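Local coordinates for envelope protein (White spot syndrome virus, PDB 7DDA) that forms part of the viral envelope and, through the sulfate-binding C-terminal domain described here, probably binds heparin, at residues 36-41 with 118-123; 148-153 with 159-164; 44-49 with 98-103. All blocks are in the same frame, centred on the assembly; numbering follows the deposited sequence.

Overall arrangement
The C-terminal domain is a sandwich of two four-stranded antiparallel sheets, and the three contacts lie close together in it. From the N terminus, strand 30-40 supplies the first half of contact 1, which closes a long loop only when strand 110-120 ends. Contact 3 falls wholly within that span: 44-49, at the start of strand 46-52, meets 98-103 from the opposing sheet. Contact 2 follows in series and closes a short loop between strands 145-153 and 160-170. Contact 1 joins two strands of one sheet across their common neighbour 160-170, whereas contacts 2 and 3 tie the two sheets together. Salt bridges from K160 to D40 and D47 link all three.

Contact 1 (36-41 with 118-123); sequences IVKADC and EIESDG
The backbones at K38 and E120 stand 9.0 Å apart, CA to CA, too far for direct strand pairing. Both segments belong to one antiparallel sheet of a beta sandwich, where strands 30-40 and 110-120 flank strand 160-170 and therefore run in the same direction. Beyond the end of its strand, the chain at C41 reaches a CA separation of 8.2 Å from I119, and here the side chains close the gap. The thiol end of C41 meets the terminal methyl of I119, with SG 3.9 Å from CD1. I119 carries CG1 beside its backbone N (chi1 -55°), and the next torsion (chi2 -83°) folds CD1 over to the sulfur although CB itself does not point there. A compact, weakly polar cysteine and a branched isoleucine suit this buried spot, where both also pack on I152 of the facing sheet and on Q155 in a loop.

On the outer side of the sheet, where the second subunit packs, K38 and E120 only brush each other, K38 CD lying 4.5 Å from E120 OE2. Their charges are opposite, yet K38 NZ and E120 OE2 remain 5.8 Å apart. The lysine has a long, weak ion pair with D47 OD2. The glutamate instead uses OE2 in a salt bridge to R137 of the second subunit, so its long, extended chain serves the subunit interface. Where strand 110-120 gives out, S121 starts an ST turn: its OG accepts a hydrogen bond from G123 N at 3.1 Å.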
loop_
_atom_site.group_PDB
_atom_site.type_symbol
_atom_site.label_atom_id
_atom_site.label_comp_id
_atom_site.label_asym_id
_atom_site.label_seq_id
_atom_site.Cartn_x
_atom_site.Cartn_y
_atom_site.Cartn_z
ATOM N N ILE A 36 -7.216 8.085 2.020
ATOM C CA ILE A 36 -6.778 7.818 0.652
ATOM C C ILE A 36 -7.246 8.973 -0.220
ATOM O O ILE A 36 -8.451 9.220 -0.349
ATOM C CB ILE A 36 -7.320 6.475 0.137
ATOM C CG1 ILE A 36 -6.977 5.342 1.108
ATOM C CG2 ILE A 36 -6.762 6.145 -1.244
ATOM C CD1 ILE A 36 -7.526 3.976 0.667
ATOM N N VAL A 37 -6.298 9.700 -0.797
ATOM C CA VAL A 37 -6.586 10.896 -1.577
ATOM C C VAL A 37 -6.274 10.592 -3.033
ATOM O O VAL A 37 -5.169 10.124 -3.350
ATOM C CB VAL A 37 -5.769 12.107 -1.093
ATOM C CG1 VAL A 37 -5.941 13.294 -2.056
ATOM C CG2 VAL A 37 -6.142 12.478 0.334
ATOM N N LYS A 38 -7.249 10.858 -3.909
ATOM C CA LYS A 38 -7.075 10.790 -5.352
ATOM C C LYS A 38 -6.916 12.204 -5.912
ATOM O O LYS A 38 -7.804 13.050 -5.737
ATOM C CB LYS A 38 -8.260 10.081 -6.008
ATOM C CG LYS A 38 -8.196 10.125 -7.527
ATOM C CD LYS A 38 -8.956 8.978 -8.171
ATOM C CE LYS A 38 -10.399 9.320 -8.424
ATOM N NZ LYS A 38 -10.523 10.115 -9.666
ATOM N N ALA A 39 -5.797 12.454 -6.594
ATOM C CA ALA A 39 -5.511 13.754 -7.184
ATOM C C ALA A 39 -5.143 13.594 -8.655
ATOM O O ALA A 39 -4.641 12.552 -9.077
ATOM C CB ALA A 39 -4.374 14.463 -6.445
ATOM N N ASP A 40 -5.367 14.645 -9.434
ATOM C CA ASP A 40 -5.143 14.565 -10.870
ATOM C C ASP A 40 -3.677 14.829 -11.219
ATOM O O ASP A 40 -3.080 15.788 -10.726
ATOM C CB ASP A 40 -6.039 15.559 -11.595
ATOM C CG ASP A 40 -5.938 15.422 -13.081
ATOM O OD1 ASP A 40 -6.627 14.539 -13.636
ATOM O OD2 ASP A 40 -5.129 16.171 -13.680
ATOM N N CYS A 41 -3.101 13.992 -12.087
ATOM C CA CYS A 41 -1.670 14.111 -12.371
ATOM C C CYS A 41 -1.318 15.352 -13.175
ATOM O O CYS A 41 -0.154 15.756 -13.177
ATOM C CB CYS A 41 -1.150 12.889 -13.122
ATOM S SG CYS A 41 -0.856 11.448 -12.107
ATOM N N GLU A 118 1.090 6.330 -5.262
ATOM C CA GLU A 118 1.202 5.497 -6.454
ATOM C C GLU A 118 0.373 6.100 -7.583
ATOM O O GLU A 118 -0.669 6.717 -7.349
ATOM C CB GLU A 118 0.815 4.036 -6.135
ATOM C CG GLU A 118 -0.567 3.771 -5.459
ATOM C CD GLU A 118 -1.733 3.441 -6.377
ATOM O OE1 GLU A 118 -1.494 3.091 -7.537
ATOM O OE2 GLU A 118 -2.890 3.417 -5.892
ATOM N N ILE A 119 0.889 5.973 -8.805
ATOM C CA ILE A 119 0.198 6.456 -9.994
ATOM C C ILE A 119 -0.861 5.440 -10.414
ATOM O O ILE A 119 -0.580 4.247 -10.555
ATOM C CB ILE A 119 1.196 6.715 -11.130
ATOM C CG1 ILE A 119 2.296 7.666 -10.670
ATOM C CG2 ILE A 119 0.477 7.253 -12.375
ATOM C CD1 ILE A 119 1.918 9.100 -10.760
ATOM N N GLU A 120 -2.077 5.908 -10.616
ATOM C CA GLU A 120 -3.178 5.078 -11.075
ATOM C C GLU A 120 -3.495 5.468 -12.505
ATOM O O GLU A 120 -3.886 6.603 -12.776
ATOM C CB GLU A 120 -4.403 5.246 -10.189
ATOM C CG GLU A 120 -5.413 4.178 -10.354
ATOM C CD GLU A 120 -6.643 4.467 -9.553
ATOM O OE1 GLU A 120 -6.718 4.000 -8.398
ATOM O OE2 GLU A 120 -7.522 5.190 -10.076
ATOM N N SER A 121 -3.346 4.517 -13.403
ATOM C CA SER A 121 -3.273 4.765 -14.826
ATOM C C SER A 121 -3.881 3.574 -15.544
ATOM O O SER A 121 -3.827 2.440 -15.054
ATOM C CB SER A 121 -1.823 4.972 -15.264
ATOM O OG SER A 121 -1.717 4.938 -16.673
ATOM N N ASP A 122 -4.458 3.838 -16.707
ATOM C CA ASP A 122 -5.018 2.752 -17.487
ATOM C C ASP A 122 -4.002 2.144 -18.445
ATOM O O ASP A 122 -4.276 1.104 -19.045
ATOM C CB ASP A 122 -6.285 3.242 -18.196
ATOM C CG ASP A 122 -6.002 4.124 -19.357
ATOM O OD1 ASP A 122 -4.860 4.591 -19.495
ATOM O OD2 ASP A 122 -6.949 4.413 -20.112
ATOM N N GLY A 123 -2.821 2.744 -18.564
ATOM C CA GLY A 123 -1.752 2.190 -19.359
ATOM C C GLY A 123 -0.723 1.498 -18.482
ATOM O O GLY A 123 -0.851 1.437 -17.262
#

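Contact 2 (148-153 with 159-164); sequences YGFLIP and AKLIIY
F150 against L161 and I163 is a hydrophobic core contact between the two facing sheets of the beta sandwich. The strands that carry them, 145-153 and 160-170, are consecutive in the chain, but the short connection between them crosses from one sheet to the other instead of making a hairpin. Each strand therefore finds its backbone partners in its own sheet, F150 pairing with L98 and I163 with V37, while the two meet each other through side chains alone.

The phenyl ring does most of the touching. F150 points its CB at the opposite sheet, and chi1 of -55° sets CG beside the backbone N and anti to the carbonyl carbon, with CE2 and CZ near I163 and CD2 near L161. I163 rises to meet it from the opposing direction and grips one end of the ring with both branches: CD1 lies 3.7 Å from F150 CE2, and CG2 lies 3.8 Å from F150 CZ. Closer to the root of the ring, L161 comes in obliquely and sets its CD2 4.1 Å from F150 CD2.

A large flat residue suits this place because it fills the space between sheets and offers carbon to several neighbours at once; I115 and A117 of strand 110-120 also touch F150. L161 also touches L98 and I163 touches Y100, which carries the core on to strand 95-104. Between them in sequence, I162 faces the other side of its sheet, and K160 points away from the core to salt bridges with D40 and D47. Since the touching groups are all hydrocarbon, the contact rests on burial and dispersion, with no polar group among the touching atoms that needs a partner.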
loop_
_atom_site.group_PDB
_atom_site.type_symbol
_atom_site.label_atom_id
_atom_site.label_comp_id
_atom_site.label_asym_id
_atom_site.label_seq_id
_atom_site.Cartn_x
_atom_site.Cartn_y
_atom_site.Cartn_z
ATOM N N TYR A 148 3.604 17.425 1.959
ATOM C CA TYR A 148 4.047 16.203 1.294
ATOM C C TYR A 148 4.161 16.455 -0.203
ATOM O O TYR A 148 3.165 16.765 -0.862
ATOM C CB TYR A 148 3.084 15.061 1.628
ATOM C CG TYR A 148 3.079 14.893 3.138
ATOM C CD1 TYR A 148 4.143 14.267 3.784
ATOM C CD2 TYR A 148 2.076 15.447 3.920
ATOM C CE1 TYR A 148 4.191 14.165 5.153
ATOM C CE2 TYR A 148 2.118 15.347 5.310
ATOM C CZ TYR A 148 3.177 14.707 5.912
ATOM O OH TYR A 148 3.226 14.592 7.279
ATOM N N GLY A 149 5.376 16.352 -0.731
ATOM C CA GLY A 149 5.660 16.702 -2.114
ATOM C C GLY A 149 6.104 15.496 -2.929
ATOM O O GLY A 149 6.892 14.672 -2.460
ATOM N N PHE A 150 5.610 15.419 -4.158
ATOM C CA PHE A 150 5.888 14.283 -5.016
ATOM C C PHE A 150 6.428 14.770 -6.349
ATOM O O PHE A 150 5.874 15.702 -6.942
ATOM C CB PHE A 150 4.629 13.449 -5.180
ATOM C CG PHE A 150 4.039 13.026 -3.869
ATOM C CD1 PHE A 150 4.539 11.916 -3.195
ATOM C CD2 PHE A 150 3.029 13.769 -3.274
ATOM C CE1 PHE A 150 4.015 11.531 -1.975
ATOM C CE2 PHE A 150 2.496 13.393 -2.045
ATOM C CZ PHE A 150 2.985 12.271 -1.398
ATOM N N LEU A 151 7.529 14.173 -6.793
ATOM C CA LEU A 151 8.042 14.383 -8.142
ATOM C C LEU A 151 7.549 13.229 -8.996
ATOM O O LEU A 151 7.875 12.070 -8.716
ATOM C CB LEU A 151 9.567 14.421 -8.152
ATOM C CG LEU A 151 10.284 14.719 -9.472
ATOM C CD1 LEU A 151 9.861 16.042 -10.123
ATOM C CD2 LEU A 151 11.785 14.662 -9.252
ATOM N N ILE A 152 6.743 13.520 -10.004
ATOM C CA ILE A 152 6.264 12.421 -10.844
ATOM C C ILE A 152 6.706 12.637 -12.291
ATOM O O ILE A 152 6.903 13.786 -12.718
ATOM C CB ILE A 152 4.733 12.239 -10.756
ATOM C CG1 ILE A 152 4.003 13.380 -11.450
ATOM C CG2 ILE A 152 4.272 12.092 -9.314
ATOM C CD1 ILE A 152 2.530 13.109 -11.660
ATOM N N PRO A 153 6.911 11.571 -13.063
ATOM C CA PRO A 153 7.068 11.737 -14.508
ATOM C C PRO A 153 5.757 12.198 -15.112
ATOM O O PRO A 153 4.678 11.888 -14.597
ATOM C CB PRO A 153 7.438 10.332 -14.997
ATOM C CG PRO A 153 7.748 9.538 -13.761
ATOM C CD PRO A 153 6.954 10.158 -12.664
ATOM N N ALA A 159 -4.377 10.214 -15.922
ATOM C CA ALA A 159 -3.691 9.489 -14.864
ATOM C C ALA A 159 -3.833 10.220 -13.530
ATOM O O ALA A 159 -3.871 11.453 -13.472
ATOM C CB ALA A 159 -2.216 9.309 -15.225
ATOM N N LYS A 160 -3.901 9.445 -12.447
ATOM C CA LYS A 160 -4.145 9.984 -11.116
ATOM C C LYS A 160 -3.006 9.656 -10.160
ATOM O O LYS A 160 -2.306 8.644 -10.305
ATOM C CB LYS A 160 -5.460 9.453 -10.520
ATOM C CG LYS A 160 -6.715 9.709 -11.371
ATOM C CD LYS A 160 -6.907 11.191 -11.646
ATOM C CE LYS A 160 -8.201 11.478 -12.393
ATOM N NZ LYS A 160 -8.402 12.940 -12.544
ATOM N N LEU A 161 -2.837 10.526 -9.172
ATOM C CA LEU A 161 -1.955 10.284 -8.036
ATOM C C LEU A 161 -2.818 9.876 -6.850
ATOM O O LEU A 161 -3.737 10.607 -6.468
ATOM C CB LEU A 161 -1.124 11.531 -7.719
ATOM C CG LEU A 161 -0.139 11.496 -6.548
ATOM C CD1 LEU A 161 0.939 10.433 -6.741
ATOM C CD2 LEU A 161 0.498 12.864 -6.373
ATOM N N ILE A 162 -2.558 8.694 -6.299
ATOM C CA ILE A 162 -3.260 8.214 -5.115
ATOM C C ILE A 162 -2.285 8.294 -3.948
ATOM O O ILE A 162 -1.226 7.651 -3.970
ATOM C CB ILE A 162 -3.799 6.788 -5.302
ATOM C CG1 ILE A 162 -4.516 6.645 -6.652
ATOM C CG2 ILE A 162 -4.751 6.444 -4.199
ATOM C CD1 ILE A 162 -5.753 7.528 -6.814
ATOM N N ILE A 163 -2.622 9.105 -2.946
ATOM C CA ILE A 163 -1.781 9.308 -1.774
ATOM C C ILE A 163 -2.477 8.703 -0.564
ATOM O O ILE A 163 -3.668 8.954 -0.329
ATOM C CB ILE A 163 -1.483 10.795 -1.525
ATOM C CG1 ILE A 163 -1.069 11.507 -2.803
ATOM C CG2 ILE A 163 -0.424 10.945 -0.464
ATOM C CD1 ILE A 163 -1.122 13.032 -2.646
ATOM N N TYR A 164 -1.733 7.920 0.208
ATOM C CA TYR A 164 -2.251 7.285 1.409
ATOM C C TYR A 164 -1.599 7.960 2.608
ATOM O O TYR A 164 -0.370 8.005 2.710
ATOM C CB TYR A 164 -1.984 5.773 1.403
ATOM C CG TYR A 164 -2.559 5.025 0.199
ATOM C CD1 TYR A 164 -2.011 5.177 -1.072
ATOM C CD2 TYR A 164 -3.641 4.166 0.338
ATOM C CE1 TYR A 164 -2.532 4.503 -2.169
ATOM C CE2 TYR A 164 -4.167 3.483 -0.757
ATOM C CZ TYR A 164 -3.610 3.654 -2.008
ATOM O OH TYR A 164 -4.123 2.982 -3.114
#

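Contact 3 (44-49 with 98-103); sequences GDIDEV and LLYGLR
The carbonyl oxygen of G44 receives a hydrogen bond from the phenol of Y100, with Y100 OH 2.5 Å from G44 O. The oxygen sits at the edge of the tyrosine ring, in its plane, where a phenol proton would naturally lie. Seen from the carbonyl, the C=O...OH angle is 119° and the donor is tilted 20° out of the carbonyl plane. Tyrosine suits the site because its ring spans the interior from strand 95-104 while its hydroxyl satisfies a buried backbone acceptor in the turn that joins two strands of the facing sheet.

G44 lies in that turn, between strands 30-40 and 46-52, with a positive phi of 83° that glycine adopts easily. Its bare CA also lets L98 approach, the leucine CD2 standing 4.0 Å from G44 CA. Further along, the I46 and Y100 side chains run alongside each other in opposite directions, with I46 CG1 3.9 Å from Y100 CE1. I46, A39 and I163, from three strands of the facing sheet, all touch Y100.

Charged neighbours serve other partners: D45 OD1 bridges to K84, and E48 OE1 to R114 of the second subunit. A sulfate ion also touches this region, in keeping with a domain that has sulfate sites linked to heparin binding. D47 and E48 both pair with K38, a classic beta bulge in the hairpin of strands 30-40 and 46-52, and the whole arrangement is a sheet-to-sheet contact of a beta sandwich.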
loop_
_atom_site.group_PDB
_atom_site.type_symbol
_atom_site.label_atom_id
_atom_site.label_comp_id
_atom_site.label_asym_id
_atom_site.label_seq_id
_atom_site.Cartn_x
_atom_site.Cartn_y
_atom_site.Cartn_z
ATOM N N GLY A 44 -3.018 18.602 -10.570
ATOM C CA GLY A 44 -2.826 18.464 -9.148
ATOM C C GLY A 44 -4.096 18.476 -8.328
ATOM O O GLY A 44 -4.034 18.180 -7.131
ATOM N N ASP A 45 -5.250 18.771 -8.929
ATOM C CA ASP A 45 -6.474 18.953 -8.158
ATOM C C ASP A 45 -6.897 17.672 -7.451
ATOM O O ASP A 45 -6.753 16.566 -7.972
ATOM C CB ASP A 45 -7.610 19.420 -9.060
ATOM C CG ASP A 45 -7.353 20.773 -9.661
ATOM O OD1 ASP A 45 -6.386 21.445 -9.231
ATOM O OD2 ASP A 45 -8.112 21.154 -10.580
ATOM N N ILE A 46 -7.474 17.840 -6.269
ATOM C CA ILE A 46 -7.933 16.711 -5.474
ATOM C C ILE A 46 -9.307 16.287 -5.974
ATOM O O ILE A 46 -10.235 17.095 -6.014
ATOM C CB ILE A 46 -7.961 17.066 -3.980
ATOM C CG1 ILE A 46 -6.526 17.183 -3.461
ATOM C CG2 ILE A 46 -8.749 16.039 -3.194
ATOM C CD1 ILE A 46 -6.418 17.520 -2.010
ATOM N N ASP A 47 -9.434 15.020 -6.376
ATOM C CA ASP A 47 -10.705 14.491 -6.845
ATOM C C ASP A 47 -11.539 13.869 -5.738
ATOM O O ASP A 47 -12.762 13.816 -5.871
ATOM C CB ASP A 47 -10.495 13.430 -7.923
ATOM C CG ASP A 47 -9.916 13.992 -9.197
ATOM O OD1 ASP A 47 -10.071 15.202 -9.442
ATOM O OD2 ASP A 47 -9.317 13.211 -9.973
ATOM N N GLU A 48 -10.914 13.383 -4.667
ATOM C CA GLU A 48 -11.638 12.636 -3.651
ATOM C C GLU A 48 -10.764 12.483 -2.411
ATOM O O GLU A 48 -9.553 12.266 -2.521
ATOM C CB GLU A 48 -12.064 11.250 -4.171
ATOM C CG GLU A 48 -12.735 10.403 -3.113
ATOM C CD GLU A 48 -13.131 9.034 -3.600
ATOM O OE1 GLU A 48 -12.263 8.158 -3.736
ATOM O OE2 GLU A 48 -14.328 8.820 -3.825
ATOM N N VAL A 49 -11.397 12.595 -1.243
ATOM C CA VAL A 49 -10.784 12.350 0.056
ATOM C C VAL A 49 -11.574 11.226 0.715
ATOM O O VAL A 49 -12.707 11.432 1.155
ATOM C CB VAL A 49 -10.769 13.611 0.931
ATOM C CG1 VAL A 49 -10.108 13.329 2.278
ATOM C CG2 VAL A 49 -10.043 14.727 0.205
ATOM N N LEU A 98 4.173 17.920 -7.461
ATOM C CA LEU A 98 2.850 18.028 -6.860
ATOM C C LEU A 98 3.012 18.101 -5.351
ATOM O O LEU A 98 3.575 17.187 -4.741
ATOM C CB LEU A 98 1.965 16.837 -7.237
ATOM C CG LEU A 98 1.730 16.657 -8.737
ATOM C CD1 LEU A 98 0.813 15.469 -8.996
ATOM C CD2 LEU A 98 1.161 17.931 -9.354
ATOM N N LEU A 99 2.507 19.166 -4.745
ATOM C CA LEU A 99 2.748 19.391 -3.329
ATOM C C LEU A 99 1.421 19.546 -2.606
ATOM O O LEU A 99 0.578 20.349 -3.014
ATOM C CB LEU A 99 3.644 20.618 -3.121
ATOM C CG LEU A 99 3.860 21.093 -1.692
ATOM C CD1 LEU A 99 4.513 20.004 -0.866
ATOM C CD2 LEU A 99 4.733 22.346 -1.702
ATOM N N TYR A 100 1.249 18.789 -1.525
ATOM C CA TYR A 100 0.019 18.781 -0.751
ATOM C C TYR A 100 0.304 19.103 0.705
ATOM O O TYR A 100 1.417 18.893 1.198
ATOM C CB TYR A 100 -0.686 17.423 -0.883
ATOM C CG TYR A 100 -1.090 17.219 -2.311
ATOM C CD1 TYR A 100 -2.308 17.698 -2.785
ATOM C CD2 TYR A 100 -0.211 16.630 -3.216
ATOM C CE1 TYR A 100 -2.659 17.553 -4.116
ATOM C CE2 TYR A 100 -0.556 16.486 -4.550
ATOM C CZ TYR A 100 -1.773 16.951 -4.994
ATOM O OH TYR A 100 -2.092 16.794 -6.325
ATOM N N GLY A 101 -0.711 19.630 1.381
ATOM C CA GLY A 101 -0.658 19.855 2.816
ATOM C C GLY A 101 -1.768 19.099 3.519
ATOM O O GLY A 101 -2.885 19.006 3.008
ATOM N N LEU A 102 -1.455 18.556 4.692
ATOM C CA LEU A 102 -2.450 17.987 5.592
ATOM C C LEU A 102 -2.415 18.774 6.898
ATOM O O LEU A 102 -1.373 18.834 7.565
ATOM C CB LEU A 102 -2.180 16.495 5.847
ATOM C CG LEU A 102 -3.115 15.738 6.808
ATOM C CD1 LEU A 102 -3.284 14.268 6.407
ATOM C CD2 LEU A 102 -2.640 15.828 8.255
ATOM N N ARG A 103 -3.547 19.354 7.276
ATOM C CA ARG A 103 -3.649 20.079 8.536
ATOM C C ARG A 103 -4.391 19.262 9.586
ATOM O O ARG A 103 -5.504 18.770 9.341
ATOM C CB ARG A 103 -4.346 21.425 8.353
ATOM C CG ARG A 103 -4.013 22.397 9.478
ATOM C CD ARG A 103 -4.717 23.738 9.297
ATOM N NE ARG A 103 -4.350 24.403 8.049
ATOM C CZ ARG A 103 -3.190 25.024 7.827
ATOM N NH1 ARG A 103 -2.260 25.089 8.775
ATOM N NH2 ARG A 103 -2.953 25.587 6.647
#